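Local coordinates for prolyl oligopeptidase (Novosphingobium capsulatum, PDB 1YR2), which probably hydrolyses oligopeptides on the carboxyl side of proline, and also of alanine, as a serine peptidase of the prolyl oligopeptidase (S9A) family, at residues Ile381-Ser386 with Gly529-Ala534; Val464-Lys469 with Val474-Val479; Leu491-Gly496 with Ala508-Trp513; Val500-Trp505 with Phe520-Leu525; Asp549-Ala554 with Gly578-Ala583. All blocks are in the same frame, centred on the assembly; numbering follows the deposited sequence.

Contact 1: residues Ile381-Ser386 with Gly529-Ala534; sequences IHDAKS and GEYGDA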
# COMPACT_ATOMS: atom_id res chain seq x y z
N ILE A 381 7.45 -1.34 -12.00
CA ILE A 381 6.65 -2.51 -11.64
C ILE A 381 6.82 -3.50 -12.80
O ILE A 381 6.28 -3.28 -13.90
CB ILE A 381 5.18 -2.18 -11.40
CG1 ILE A 381 5.00 -1.13 -10.29
CG2 ILE A 381 4.44 -3.46 -11.00
CD1 ILE A 381 5.64 -1.47 -9.01
N HIS A 382 7.57 -4.55 -12.50
CA HIS A 382 7.91 -5.64 -13.40
C HIS A 382 7.28 -6.96 -12.91
O HIS A 382 7.69 -7.52 -11.92
CB HIS A 382 9.44 -5.76 -13.41
CG HIS A 382 9.96 -6.73 -14.43
ND1 HIS A 382 9.93 -6.45 -15.78
CD2 HIS A 382 10.54 -7.95 -14.30
CE1 HIS A 382 10.45 -7.47 -16.45
NE2 HIS A 382 10.81 -8.40 -15.58
N ASP A 383 6.30 -7.44 -13.65
CA ASP A 383 5.51 -8.62 -13.24
C ASP A 383 5.08 -8.57 -11.76
O ASP A 383 5.35 -9.48 -10.97
CB ASP A 383 6.23 -9.91 -13.57
CG ASP A 383 6.43 -10.12 -15.07
OD1 ASP A 383 5.47 -10.05 -15.87
OD2 ASP A 383 7.54 -10.41 -15.53
N ALA A 384 4.41 -7.49 -11.41
CA ALA A 384 3.75 -7.31 -10.11
C ALA A 384 4.66 -7.18 -8.90
O ALA A 384 4.21 -7.40 -7.82
CB ALA A 384 2.71 -8.42 -9.91
N LYS A 385 5.91 -6.78 -9.10
CA LYS A 385 6.88 -6.59 -8.03
C LYS A 385 7.86 -5.53 -8.55
O LYS A 385 7.82 -5.14 -9.71
CB LYS A 385 7.59 -7.92 -7.71
CG LYS A 385 8.46 -8.36 -8.96
CD LYS A 385 9.12 -9.66 -8.85
CE LYS A 385 9.80 -9.97 -10.23
NZ LYS A 385 8.68 -10.15 -11.19
N SER A 386 8.75 -5.06 -7.70
CA SER A 386 9.67 -4.00 -8.08
C SER A 386 10.89 -4.55 -8.83
O SER A 386 11.41 -5.59 -8.51
CB SER A 386 10.11 -3.18 -6.86
OG SER A 386 9.06 -2.36 -6.36
N GLY A 529 -4.71 -4.06 -11.31
CA GLY A 529 -3.97 -3.10 -12.13
C GLY A 529 -2.54 -3.56 -12.41
O GLY A 529 -1.74 -2.76 -12.85
N GLU A 530 -2.21 -4.82 -12.15
CA GLU A 530 -0.83 -5.26 -12.22
C GLU A 530 -0.25 -5.11 -13.63
O GLU A 530 0.93 -4.81 -13.77
CB GLU A 530 -0.66 -6.71 -11.65
CG GLU A 530 -0.97 -6.79 -10.16
CD GLU A 530 -2.39 -7.22 -9.85
OE1 GLU A 530 -3.27 -7.06 -10.74
OE2 GLU A 530 -2.66 -7.66 -8.69
N TYR A 531 -1.05 -5.30 -14.68
CA TYR A 531 -0.57 -5.12 -16.05
C TYR A 531 -1.44 -4.04 -16.70
O TYR A 531 -1.83 -4.13 -17.85
CB TYR A 531 -0.66 -6.44 -16.80
CG TYR A 531 0.32 -7.49 -16.33
CD1 TYR A 531 1.68 -7.39 -16.65
CD2 TYR A 531 -0.11 -8.61 -15.65
CE1 TYR A 531 2.57 -8.38 -16.25
CE2 TYR A 531 0.78 -9.58 -15.26
CZ TYR A 531 2.11 -9.46 -15.55
OH TYR A 531 2.97 -10.46 -15.19
N GLY A 532 -1.78 -3.04 -15.90
CA GLY A 532 -2.43 -1.86 -16.42
C GLY A 532 -3.90 -1.99 -16.80
O GLY A 532 -4.64 -2.85 -16.33
N ASP A 533 -4.34 -1.09 -17.66
CA ASP A 533 -5.76 -0.97 -17.89
C ASP A 533 -6.32 -2.22 -18.59
O ASP A 533 -7.47 -2.59 -18.33
CB ASP A 533 -6.12 0.24 -18.74
CG ASP A 533 -5.93 1.56 -18.02
OD1 ASP A 533 -5.82 1.61 -16.78
OD2 ASP A 533 -5.91 2.64 -18.69
N ALA A 534 -5.54 -2.87 -19.45
CA ALA A 534 -6.04 -4.08 -20.12
C ALA A 534 -6.32 -5.19 -19.10
O ALA A 534 -7.26 -6.03 -19.28
CB ALA A 534 -5.06 -4.56 -21.13
O HOH W 1 3.47 -5.75 -13.61
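At the interface between the beta-propeller and the peptidase domain, the turn joining strands 375-382 and 385-392 of the propeller meets the loop that leads into helix 532-537. Asp383 and Ala384, both at positive phi, form the turn, and the direct polar link comes from the first of them: Tyr531 OH donates to Asp383 OD1 at 2.6 Å. The carboxylate oxygen lies at the edge of the phenol ring, in its plane, while the hydroxyl comes to OD1 on the anti side, 22° out of the carboxylate plane. The two planes stand 67° apart. Asp383 CG is anti to its own carbonyl carbon (chi1 -64°), a setting that swings OD1 back to the tyrosine although the CB bond leads off from it. A water makes a second bridge, accepting from Ala384 N at 3.0 Å and donating to Glu530 O at 2.7 Å. Beside these polar links Ala384 CB lies 4.0 Å from Glu530 CG. The glutamate chain bends at chi2 and carries its carboxylate away from the turn, toward Asn524. Lys385 NZ reaches back to His382 O at 2.9 Å, bracing the turn from within. One short direct bond plus one water bridge, with little apolar burial, implies a polar, partly hydrated junction, consistent with domains that move relative to each other during catalysis.

Contact 2: residues Val464-Lys469 with Val474-Val479; sequences VFYPSK and VPMFIV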
# COMPACT_ATOMS: atom_id res chain seq x y z
N VAL A 464 5.45 -17.44 -9.35
CA VAL A 464 5.20 -18.33 -10.45
C VAL A 464 4.21 -17.67 -11.38
O VAL A 464 3.59 -16.67 -11.04
CB VAL A 464 4.67 -19.72 -9.99
CG1 VAL A 464 5.73 -20.37 -9.07
CG2 VAL A 464 3.32 -19.62 -9.28
N PHE A 465 4.07 -18.23 -12.56
CA PHE A 465 3.08 -17.75 -13.51
C PHE A 465 2.31 -18.96 -13.98
O PHE A 465 2.88 -19.84 -14.60
CB PHE A 465 3.80 -17.05 -14.68
CG PHE A 465 4.66 -15.90 -14.26
CD1 PHE A 465 5.98 -16.10 -13.88
CD2 PHE A 465 4.14 -14.61 -14.23
CE1 PHE A 465 6.78 -15.01 -13.46
CE2 PHE A 465 4.91 -13.54 -13.79
CZ PHE A 465 6.23 -13.73 -13.40
N TYR A 466 0.99 -18.98 -13.79
CA TYR A 466 0.20 -20.17 -14.09
C TYR A 466 -0.90 -19.83 -15.11
O TYR A 466 -1.42 -18.72 -15.07
CB TYR A 466 -0.44 -20.68 -12.80
CG TYR A 466 -1.47 -19.75 -12.22
CD1 TYR A 466 -2.83 -19.84 -12.59
CD2 TYR A 466 -1.12 -18.78 -11.30
CE1 TYR A 466 -3.80 -18.96 -12.03
CE2 TYR A 466 -2.08 -17.90 -10.76
CZ TYR A 466 -3.40 -17.99 -11.15
OH TYR A 466 -4.35 -17.15 -10.62
N PRO A 467 -1.24 -20.76 -16.00
CA PRO A 467 -2.33 -20.54 -16.96
C PRO A 467 -3.74 -20.64 -16.33
O PRO A 467 -4.06 -21.53 -15.54
CB PRO A 467 -2.06 -21.59 -18.09
CG PRO A 467 -1.36 -22.73 -17.39
CD PRO A 467 -0.65 -22.12 -16.13
N SER A 468 -4.56 -19.64 -16.64
CA SER A 468 -5.95 -19.67 -16.30
C SER A 468 -6.67 -20.49 -17.39
O SER A 468 -6.02 -20.98 -18.31
CB SER A 468 -6.50 -18.24 -16.21
OG SER A 468 -7.82 -18.25 -15.73
N LYS A 469 -7.98 -20.61 -17.25
CA LYS A 469 -8.82 -21.39 -18.15
C LYS A 469 -8.59 -21.06 -19.61
O LYS A 469 -8.42 -21.95 -20.44
CB LYS A 469 -10.29 -21.12 -17.82
CG LYS A 469 -11.24 -22.00 -18.59
CD LYS A 469 -12.60 -22.01 -17.92
CE LYS A 469 -13.64 -22.72 -18.80
NZ LYS A 469 -14.97 -22.11 -18.51
N VAL A 474 -1.11 -15.88 -15.25
CA VAL A 474 -1.37 -15.01 -14.13
C VAL A 474 -0.20 -15.21 -13.16
O VAL A 474 0.22 -16.35 -12.88
CB VAL A 474 -2.65 -15.40 -13.44
CG1 VAL A 474 -2.95 -14.45 -12.29
CG2 VAL A 474 -3.79 -15.46 -14.45
N PRO A 475 0.31 -14.12 -12.62
CA PRO A 475 1.33 -14.23 -11.56
C PRO A 475 0.74 -14.64 -10.20
O PRO A 475 -0.36 -14.29 -9.82
CB PRO A 475 1.94 -12.82 -11.49
CG PRO A 475 1.31 -12.02 -12.58
CD PRO A 475 -0.01 -12.72 -12.94
N MET A 476 1.51 -15.43 -9.48
CA MET A 476 1.21 -15.74 -8.09
C MET A 476 2.49 -15.77 -7.26
O MET A 476 3.51 -16.31 -7.70
CB MET A 476 0.50 -17.08 -7.97
CG MET A 476 0.21 -17.53 -6.54
SD MET A 476 -1.04 -18.84 -6.50
CE MET A 476 -0.39 -20.01 -7.64
N PHE A 477 2.41 -15.20 -6.05
CA PHE A 477 3.47 -15.23 -5.05
C PHE A 477 3.19 -16.37 -4.11
O PHE A 477 2.03 -16.64 -3.77
CB PHE A 477 3.50 -13.95 -4.18
CG PHE A 477 3.81 -12.69 -4.92
CD1 PHE A 477 5.03 -12.52 -5.53
CD2 PHE A 477 2.86 -11.69 -5.04
CE1 PHE A 477 5.31 -11.39 -6.26
CE2 PHE A 477 3.15 -10.52 -5.76
CZ PHE A 477 4.39 -10.38 -6.35
N ILE A 478 4.23 -17.08 -3.71
CA ILE A 478 4.12 -18.16 -2.72
C ILE A 478 5.20 -17.90 -1.68
O ILE A 478 6.38 -17.74 -2.04
CB ILE A 478 4.38 -19.50 -3.43
CG1 ILE A 478 3.30 -19.76 -4.46
CG2 ILE A 478 4.36 -20.67 -2.41
CD1 ILE A 478 3.72 -20.78 -5.46
N VAL A 479 4.82 -17.87 -0.41
CA VAL A 479 5.70 -17.41 0.63
C VAL A 479 5.70 -18.46 1.70
O VAL A 479 4.66 -18.84 2.20
CB VAL A 479 5.19 -16.09 1.26
CG1 VAL A 479 6.24 -15.55 2.22
CG2 VAL A 479 4.92 -15.08 0.19
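One face of the Tyr466 ring takes Val474, whose CB stands 3.5 Å above the plane, offset toward the rim, in a CH-pi contact. Met476 CB sits at the edge of the same ring, 3.9 Å from Tyr466 CE2, and its SD makes an oblique Met-aromatic contact 5.4 Å from the ring centroid. Tyr466 CG lies between its backbone N and carbonyl carbon (chi1 67°), which lays the ring alongside Val474, both side chains pointing the same way. Its OH is hydrogen-bonded to Asp550 O of helix 544-560. The Phe465 ring, by contrast, meets Pro475 CB obliquely, through CE2 at 3.8 Å, on the other side of the sheet. This alternation belongs to the beta hairpin of strands 459-467 and 473-481, at the edge of the eight-stranded peptidase sheet. Val464 with Met476 and Tyr466 with Val474 are antiparallel hydrogen-bonded pairs; Phe465 with Pro475, a non-hydrogen-bonded pair, comes between them. All four N-H...O angles lie between 161° and 170°, the shortest bond being Val464 N to Met476 O at 2.8 Å. Next to the non-hydrogen-bonded pair, Phe465 CA approaches Val474 O at 3.2 Å as a CA-H...O contact. On the face shared with Tyr466, Val464 CG2 touches Ile478 CD1 at 4.0 Å.

Contact 3: residues Leu491-Gly496 with Ala508-Trp513; sequences LLYGYG and AGFMTW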
# COMPACT_ATOMS: atom_id res chain seq x y z
N LEU A 491 -2.93 -20.62 2.86
CA LEU A 491 -3.85 -19.51 2.83
C LEU A 491 -3.62 -18.77 1.51
O LEU A 491 -2.54 -18.20 1.30
CB LEU A 491 -3.58 -18.60 4.03
CG LEU A 491 -4.59 -17.49 4.35
CD1 LEU A 491 -4.24 -16.85 5.71
CD2 LEU A 491 -4.58 -16.44 3.31
N LEU A 492 -4.64 -18.76 0.65
CA LEU A 492 -4.60 -18.12 -0.67
C LEU A 492 -5.49 -16.89 -0.65
O LEU A 492 -6.66 -17.00 -0.36
CB LEU A 492 -5.09 -19.08 -1.74
CG LEU A 492 -5.40 -18.53 -3.11
CD1 LEU A 492 -4.13 -17.94 -3.76
CD2 LEU A 492 -6.05 -19.59 -3.98
N TYR A 493 -4.89 -15.75 -0.94
CA TYR A 493 -5.53 -14.44 -0.92
C TYR A 493 -5.66 -13.85 -2.31
O TYR A 493 -4.84 -14.10 -3.21
CB TYR A 493 -4.69 -13.52 -0.04
CG TYR A 493 -5.25 -12.14 0.15
CD1 TYR A 493 -6.19 -11.88 1.14
CD2 TYR A 493 -4.86 -11.09 -0.66
CE1 TYR A 493 -6.70 -10.63 1.31
CE2 TYR A 493 -5.38 -9.81 -0.47
CZ TYR A 493 -6.30 -9.61 0.52
OH TYR A 493 -6.84 -8.38 0.71
N GLY A 494 -6.76 -13.14 -2.52
CA GLY A 494 -6.92 -12.40 -3.77
C GLY A 494 -7.87 -11.23 -3.56
O GLY A 494 -8.50 -11.11 -2.52
N TYR A 495 -7.91 -10.34 -4.54
CA TYR A 495 -8.90 -9.23 -4.59
C TYR A 495 -9.59 -9.23 -5.93
O TYR A 495 -10.72 -9.73 -6.06
CB TYR A 495 -8.20 -7.90 -4.32
CG TYR A 495 -9.13 -6.72 -4.12
CD1 TYR A 495 -9.81 -6.54 -2.93
CD2 TYR A 495 -9.31 -5.75 -5.11
CE1 TYR A 495 -10.65 -5.42 -2.72
CE2 TYR A 495 -10.16 -4.66 -4.90
CZ TYR A 495 -10.83 -4.51 -3.72
OH TYR A 495 -11.64 -3.43 -3.51
N GLY A 496 -8.89 -8.78 -6.98
CA GLY A 496 -9.32 -8.98 -8.36
C GLY A 496 -10.37 -7.97 -8.79
O GLY A 496 -11.53 -8.31 -9.06
N ALA A 508 1.37 -8.16 8.99
CA ALA A 508 1.56 -8.88 10.23
C ALA A 508 0.62 -10.10 10.32
O ALA A 508 1.01 -11.16 10.83
CB ALA A 508 1.37 -7.96 11.42
N GLY A 509 -0.62 -9.97 9.86
CA GLY A 509 -1.52 -11.10 9.79
C GLY A 509 -1.03 -12.24 8.92
O GLY A 509 -0.96 -13.38 9.37
N PHE A 510 -0.57 -11.93 7.73
CA PHE A 510 -0.07 -13.00 6.84
C PHE A 510 1.20 -13.62 7.41
O PHE A 510 1.38 -14.85 7.34
CB PHE A 510 0.14 -12.56 5.41
CG PHE A 510 -1.16 -12.17 4.71
CD1 PHE A 510 -2.38 -12.78 5.05
CD2 PHE A 510 -1.15 -11.20 3.75
CE1 PHE A 510 -3.59 -12.36 4.44
CE2 PHE A 510 -2.35 -10.82 3.11
CZ PHE A 510 -3.55 -11.38 3.47
N MET A 511 2.02 -12.81 8.04
CA MET A 511 3.27 -13.30 8.64
C MET A 511 3.01 -14.28 9.78
O MET A 511 3.81 -15.20 10.02
CB MET A 511 4.10 -12.14 9.12
CG MET A 511 5.52 -12.49 9.54
SD MET A 511 6.50 -13.03 8.09
CE MET A 511 7.36 -14.19 8.90
N THR A 512 1.93 -14.05 10.51
CA THR A 512 1.53 -14.93 11.60
C THR A 512 1.30 -16.35 11.04
O THR A 512 1.73 -17.35 11.64
CB THR A 512 0.23 -14.39 12.28
OG1 THR A 512 0.48 -13.11 12.86
CG2 THR A 512 -0.26 -15.31 13.45
N TRP A 513 0.57 -16.44 9.92
CA TRP A 513 0.32 -17.73 9.29
C TRP A 513 1.62 -18.37 8.82
O TRP A 513 1.86 -19.52 9.13
CB TRP A 513 -0.62 -17.57 8.10
CG TRP A 513 -1.00 -18.78 7.37
CD1 TRP A 513 -0.44 -19.28 6.25
CD2 TRP A 513 -2.09 -19.66 7.70
NE1 TRP A 513 -1.10 -20.41 5.86
CE2 TRP A 513 -2.12 -20.67 6.73
CE3 TRP A 513 -3.05 -19.68 8.70
CZ2 TRP A 513 -3.08 -21.67 6.70
CZ3 TRP A 513 -4.03 -20.69 8.68
CH2 TRP A 513 -4.02 -21.68 7.71
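Phe510 turns its edge to the face of Tyr493 in an edge-to-face stack: CZ stands 3.5 Å above the tyrosine plane, offset toward the rim, with centroids 5.2 Å apart and planes at 60°. The second aromatic contact is of CH-pi type, Leu491 CB lying over the face of the five-membered ring of Trp513, 3.7 Å from its centroid. Leu491 CG is anti to the backbone N (chi1 -169°), and this carries CD1 along the same indole to 4.1 Å from Trp513 CD2. Purely apolar packing adds one looser contact, Leu491 CD2 to Phe510 CE1 at 4.3 Å. Strand 490-493 and helix 508-514 are the first two elements of a beta-alpha-beta unit completed by strand 519-523, and their short segments run nearly antiparallel, at 153°. Residues 491 and 493, two apart on the strand, present side chains to the helix, which answers with residues 510 and 513, one turn apart. No hydrogen bond crosses between the segments; Trp513 NE1 is instead hydrogen-bonded to Ala519 O, outside both. Replacing Trp513 with an alanine would probably leave Leu491 CB without its aromatic cover and Ala519 O without the indole N-H that it accepts. Within the helix, Thr512 OG1 donates to Ala508 O at 2.9 Å, from the opposite face of that carbonyl to Thr512 N. Phe520 of strand 519-523 stacks on Phe510.

Contact 4: residues Val500-Trp505 with Phe520-Leu525; sequences VALTPW and FALANL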
# COMPACT_ATOMS: atom_id res chain seq x y z
N VAL A 500 -6.73 -2.40 -8.64
CA VAL A 500 -5.87 -2.59 -7.49
C VAL A 500 -4.73 -3.55 -7.85
O VAL A 500 -4.96 -4.69 -8.30
CB VAL A 500 -6.66 -3.08 -6.28
CG1 VAL A 500 -5.77 -3.37 -5.09
CG2 VAL A 500 -7.71 -2.06 -5.92
N ALA A 501 -3.50 -3.06 -7.68
CA ALA A 501 -2.32 -3.88 -7.95
C ALA A 501 -1.79 -4.46 -6.67
O ALA A 501 -1.30 -3.71 -5.85
CB ALA A 501 -1.25 -3.03 -8.59
N LEU A 502 -1.75 -5.78 -6.54
CA LEU A 502 -1.31 -6.36 -5.29
C LEU A 502 0.18 -6.69 -5.34
O LEU A 502 0.58 -7.86 -5.40
CB LEU A 502 -2.14 -7.57 -4.94
CG LEU A 502 -3.57 -7.29 -4.54
CD1 LEU A 502 -4.18 -8.62 -4.09
CD2 LEU A 502 -3.67 -6.26 -3.44
N THR A 503 0.99 -5.66 -5.26
CA THR A 503 2.43 -5.80 -5.20
C THR A 503 2.83 -6.15 -3.77
O THR A 503 2.04 -5.97 -2.89
CB THR A 503 3.13 -4.50 -5.60
OG1 THR A 503 2.58 -3.39 -4.89
CG2 THR A 503 2.82 -4.16 -7.03
N PRO A 504 4.02 -6.72 -3.55
CA PRO A 504 4.36 -7.17 -2.20
C PRO A 504 4.31 -6.07 -1.13
O PRO A 504 4.69 -4.95 -1.36
CB PRO A 504 5.79 -7.71 -2.36
CG PRO A 504 5.88 -8.13 -3.81
CD PRO A 504 5.10 -7.03 -4.52
N TRP A 505 3.88 -6.45 0.06
CA TRP A 505 3.90 -5.60 1.23
C TRP A 505 3.99 -6.49 2.46
O TRP A 505 3.75 -7.69 2.37
CB TRP A 505 2.67 -4.70 1.28
CG TRP A 505 1.41 -5.31 1.82
CD1 TRP A 505 0.90 -5.12 3.07
CD2 TRP A 505 0.50 -6.17 1.15
NE1 TRP A 505 -0.26 -5.85 3.22
CE2 TRP A 505 -0.52 -6.50 2.05
CE3 TRP A 505 0.47 -6.74 -0.13
CZ2 TRP A 505 -1.58 -7.33 1.70
CZ3 TRP A 505 -0.60 -7.56 -0.49
CH2 TRP A 505 -1.61 -7.85 0.44
N PHE A 520 1.65 -19.28 2.38
CA PHE A 520 0.85 -18.16 1.92
C PHE A 520 1.02 -17.99 0.41
O PHE A 520 2.13 -18.10 -0.14
CB PHE A 520 1.21 -16.90 2.70
CG PHE A 520 0.56 -15.65 2.17
CD1 PHE A 520 -0.80 -15.43 2.37
CD2 PHE A 520 1.27 -14.73 1.44
CE1 PHE A 520 -1.41 -14.26 1.93
CE2 PHE A 520 0.66 -13.56 0.95
CZ PHE A 520 -0.70 -13.34 1.20
N ALA A 521 -0.11 -17.77 -0.25
CA ALA A 521 -0.15 -17.54 -1.69
C ALA A 521 -1.05 -16.38 -1.99
O ALA A 521 -2.08 -16.19 -1.34
CB ALA A 521 -0.63 -18.79 -2.36
N LEU A 522 -0.66 -15.56 -2.94
CA LEU A 522 -1.43 -14.42 -3.35
C LEU A 522 -1.40 -14.37 -4.87
O LEU A 522 -0.32 -14.34 -5.46
CB LEU A 522 -0.85 -13.13 -2.77
CG LEU A 522 -1.61 -11.81 -3.08
CD1 LEU A 522 -1.30 -10.76 -2.08
CD2 LEU A 522 -1.28 -11.27 -4.47
N ALA A 523 -2.57 -14.41 -5.48
CA ALA A 523 -2.69 -14.39 -6.96
C ALA A 523 -3.05 -13.00 -7.46
O ALA A 523 -3.93 -12.35 -6.93
CB ALA A 523 -3.74 -15.38 -7.39
N ASN A 524 -2.34 -12.54 -8.48
CA ASN A 524 -2.51 -11.21 -9.06
C ASN A 524 -3.53 -11.33 -10.20
O ASN A 524 -3.23 -11.18 -11.38
CB ASN A 524 -1.17 -10.71 -9.58
CG ASN A 524 -0.20 -10.38 -8.47
OD1 ASN A 524 0.73 -11.16 -8.19
ND2 ASN A 524 -0.48 -9.27 -7.74
N LEU A 525 -4.76 -11.59 -9.79
CA LEU A 525 -5.88 -11.85 -10.67
C LEU A 525 -6.13 -10.68 -11.63
O LEU A 525 -5.88 -9.50 -11.30
CB LEU A 525 -7.12 -12.06 -9.83
CG LEU A 525 -7.03 -13.10 -8.71
CD1 LEU A 525 -8.29 -13.02 -7.86
CD2 LEU A 525 -6.89 -14.45 -9.20
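The loop between strand 490-493 and helix 508-514 folds back over the end of strand 519-523 and packs against it, part of the crossover in this beta-alpha-beta unit. Its polar link is Asn524 ND2 to Leu502 O, 2.9 Å, with an N-H...O angle of 152°. The acceptor lies in the amide plane of Asn524, 2° out of it, whereas the donor stands above the Leu502 carbonyl plane and not on a lone pair. Both residues are centres of inverse gamma turns. ND2 also donates to Glu530 OE2, which in addition takes Leu502 N, so one carboxylate oxygen ties the two turns together. Leu522 CG is anti to its backbone N (chi1 -178°), which sends the two methyls to separate partners: CD2 rests 3.8 Å from Leu502 CB, and CD1 lies 3.6 Å from Trp505 CZ3, meeting the indole obliquely. Around this contact, Tyr493 of the neighbouring strand touches both Leu502 and Leu522, Phe477 of strand 473-481 touches Pro504 and Asn524, and the Leu525 side chain packs on Val547, Asp550 and Phe551 of helix 544-560.

Contact 5: residues Asp549-Ala554 with Gly578-Ala583; sequences DDFIAA and GLLIGA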
# COMPACT_ATOMS: atom_id res chain seq x y z
N ASP A 549 -12.31 -17.44 -12.44
CA ASP A 549 -11.59 -18.51 -13.06
C ASP A 549 -10.11 -18.45 -12.73
O ASP A 549 -9.48 -19.50 -12.51
CB ASP A 549 -11.75 -18.45 -14.58
CG ASP A 549 -13.16 -18.71 -15.01
OD1 ASP A 549 -13.98 -19.30 -14.24
OD2 ASP A 549 -13.55 -18.36 -16.12
N ASP A 550 -9.54 -17.25 -12.71
CA ASP A 550 -8.11 -17.08 -12.39
C ASP A 550 -7.84 -17.61 -10.98
O ASP A 550 -6.83 -18.26 -10.72
CB ASP A 550 -7.66 -15.61 -12.45
CG ASP A 550 -7.56 -15.03 -13.86
OD1 ASP A 550 -7.59 -15.78 -14.86
OD2 ASP A 550 -7.44 -13.78 -14.02
N PHE A 551 -8.75 -17.35 -10.07
CA PHE A 551 -8.51 -17.69 -8.65
C PHE A 551 -8.69 -19.18 -8.42
O PHE A 551 -7.94 -19.82 -7.65
CB PHE A 551 -9.42 -16.83 -7.81
CG PHE A 551 -9.10 -16.80 -6.32
CD1 PHE A 551 -7.93 -16.21 -5.83
CD2 PHE A 551 -9.99 -17.30 -5.43
CE1 PHE A 551 -7.66 -16.18 -4.46
CE2 PHE A 551 -9.71 -17.28 -4.05
CZ PHE A 551 -8.57 -16.70 -3.57
N ILE A 552 -9.69 -19.74 -9.07
CA ILE A 552 -9.88 -21.17 -9.03
C ILE A 552 -8.64 -21.86 -9.64
O ILE A 552 -8.16 -22.84 -9.10
CB ILE A 552 -11.15 -21.53 -9.80
CG1 ILE A 552 -12.38 -21.29 -8.92
CG2 ILE A 552 -11.13 -22.98 -10.21
CD1 ILE A 552 -13.67 -21.24 -9.74
N ALA A 553 -8.15 -21.38 -10.77
CA ALA A 553 -6.95 -21.95 -11.35
C ALA A 553 -5.71 -21.82 -10.46
O ALA A 553 -4.83 -22.72 -10.50
CB ALA A 553 -6.69 -21.36 -12.75
N ALA A 554 -5.64 -20.75 -9.65
CA ALA A 554 -4.56 -20.60 -8.69
C ALA A 554 -4.62 -21.74 -7.67
O ALA A 554 -3.59 -22.35 -7.36
CB ALA A 554 -4.66 -19.25 -7.92
N GLY A 578 -14.12 -10.14 -0.84
CA GLY A 578 -15.13 -11.00 -0.25
C GLY A 578 -16.15 -11.56 -1.25
O GLY A 578 -16.56 -12.70 -1.17
N LEU A 579 -16.51 -10.77 -2.24
CA LEU A 579 -17.30 -11.25 -3.38
C LEU A 579 -16.55 -12.43 -4.05
O LEU A 579 -17.13 -13.46 -4.34
CB LEU A 579 -17.48 -10.09 -4.37
CG LEU A 579 -17.81 -10.50 -5.77
CD1 LEU A 579 -19.15 -11.15 -5.76
CD2 LEU A 579 -17.83 -9.27 -6.63
N LEU A 580 -15.24 -12.25 -4.26
CA LEU A 580 -14.37 -13.29 -4.86
C LEU A 580 -14.52 -14.59 -4.11
O LEU A 580 -14.80 -15.65 -4.67
CB LEU A 580 -12.90 -12.81 -4.84
CG LEU A 580 -11.84 -13.89 -5.13
CD1 LEU A 580 -11.94 -14.32 -6.51
CD2 LEU A 580 -10.47 -13.36 -4.77
N ILE A 581 -14.39 -14.50 -2.79
CA ILE A 581 -14.49 -15.70 -1.97
C ILE A 581 -15.89 -16.35 -2.05
O ILE A 581 -15.99 -17.57 -2.21
CB ILE A 581 -14.11 -15.38 -0.55
CG1 ILE A 581 -12.67 -14.83 -0.44
CG2 ILE A 581 -14.38 -16.57 0.41
CD1 ILE A 581 -11.64 -15.57 -1.05
N GLY A 582 -16.94 -15.54 -1.99
CA GLY A 582 -18.32 -16.02 -2.07
C GLY A 582 -18.59 -16.72 -3.41
O GLY A 582 -19.27 -17.76 -3.47
N ALA A 583 -18.07 -16.13 -4.49
CA ALA A 583 -18.37 -16.64 -5.81
C ALA A 583 -17.62 -17.96 -6.07
O ALA A 583 -18.22 -18.91 -6.56
CB ALA A 583 -18.01 -15.62 -6.86
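Phe551 and Leu580 both set CG anti to the backbone N, with chi1 of -167° and 166°, a setting that points each side chain at the other helix, 544-560 facing 576-587, and the two cross at about a right angle. The phenyl ring turns one face to the leucine. Leu580 CD2 stands 3.8 Å above the centre of that face, only 2° off the ring normal, a CH-pi contact. The other methyl, CD1, reaches the near rim of the ring, 3.7 Å from Phe551 CD2. Ile581 adds an oblique contact from the next position on its helix: its CB bond leads away from Phe551, yet CD1 comes back to within 4.0 Å of Phe551 CE2. The backbones remain well apart here, Phe551 CA lying 8.3 Å from Leu580 CA, and the side chains span the distance. With an alanine in place of Phe551, the Leu580 methyls and Ile581 CD1 would probably lose their shared aromatic partner, and a gap is likely to open between the helices. Because all three residues are buried and no hydrogen bond crosses, the cohesion of this helix pair depends here on shape and dispersion, next to the probable nucleophile elbow that precedes helix 576-587.

In the fold
From the N terminus, contact 1 opens first, in the propeller, and closes only after 142 intervening residues, at the loop before helix 532-537. Contacts 2, 3 and 4 all lie within that span. Contact 2 closes a short hairpin at the sheet edge and is complete before contact 3 begins. Contacts 3 and 4 cross, since residues 500-505 precede 508-513 and 520-525 follow them; their strands 490-493 and 519-523 are sheet neighbours, and 519-523 also pairs with 473-481 of contact 2. Contact 5 comes afterwards in series, joining two helices that touch contacts 2, 3 and 4. Glu530 links contact 1 to contact 4 on the peptidase side, while Asp383 and Ala384 bring in the propeller.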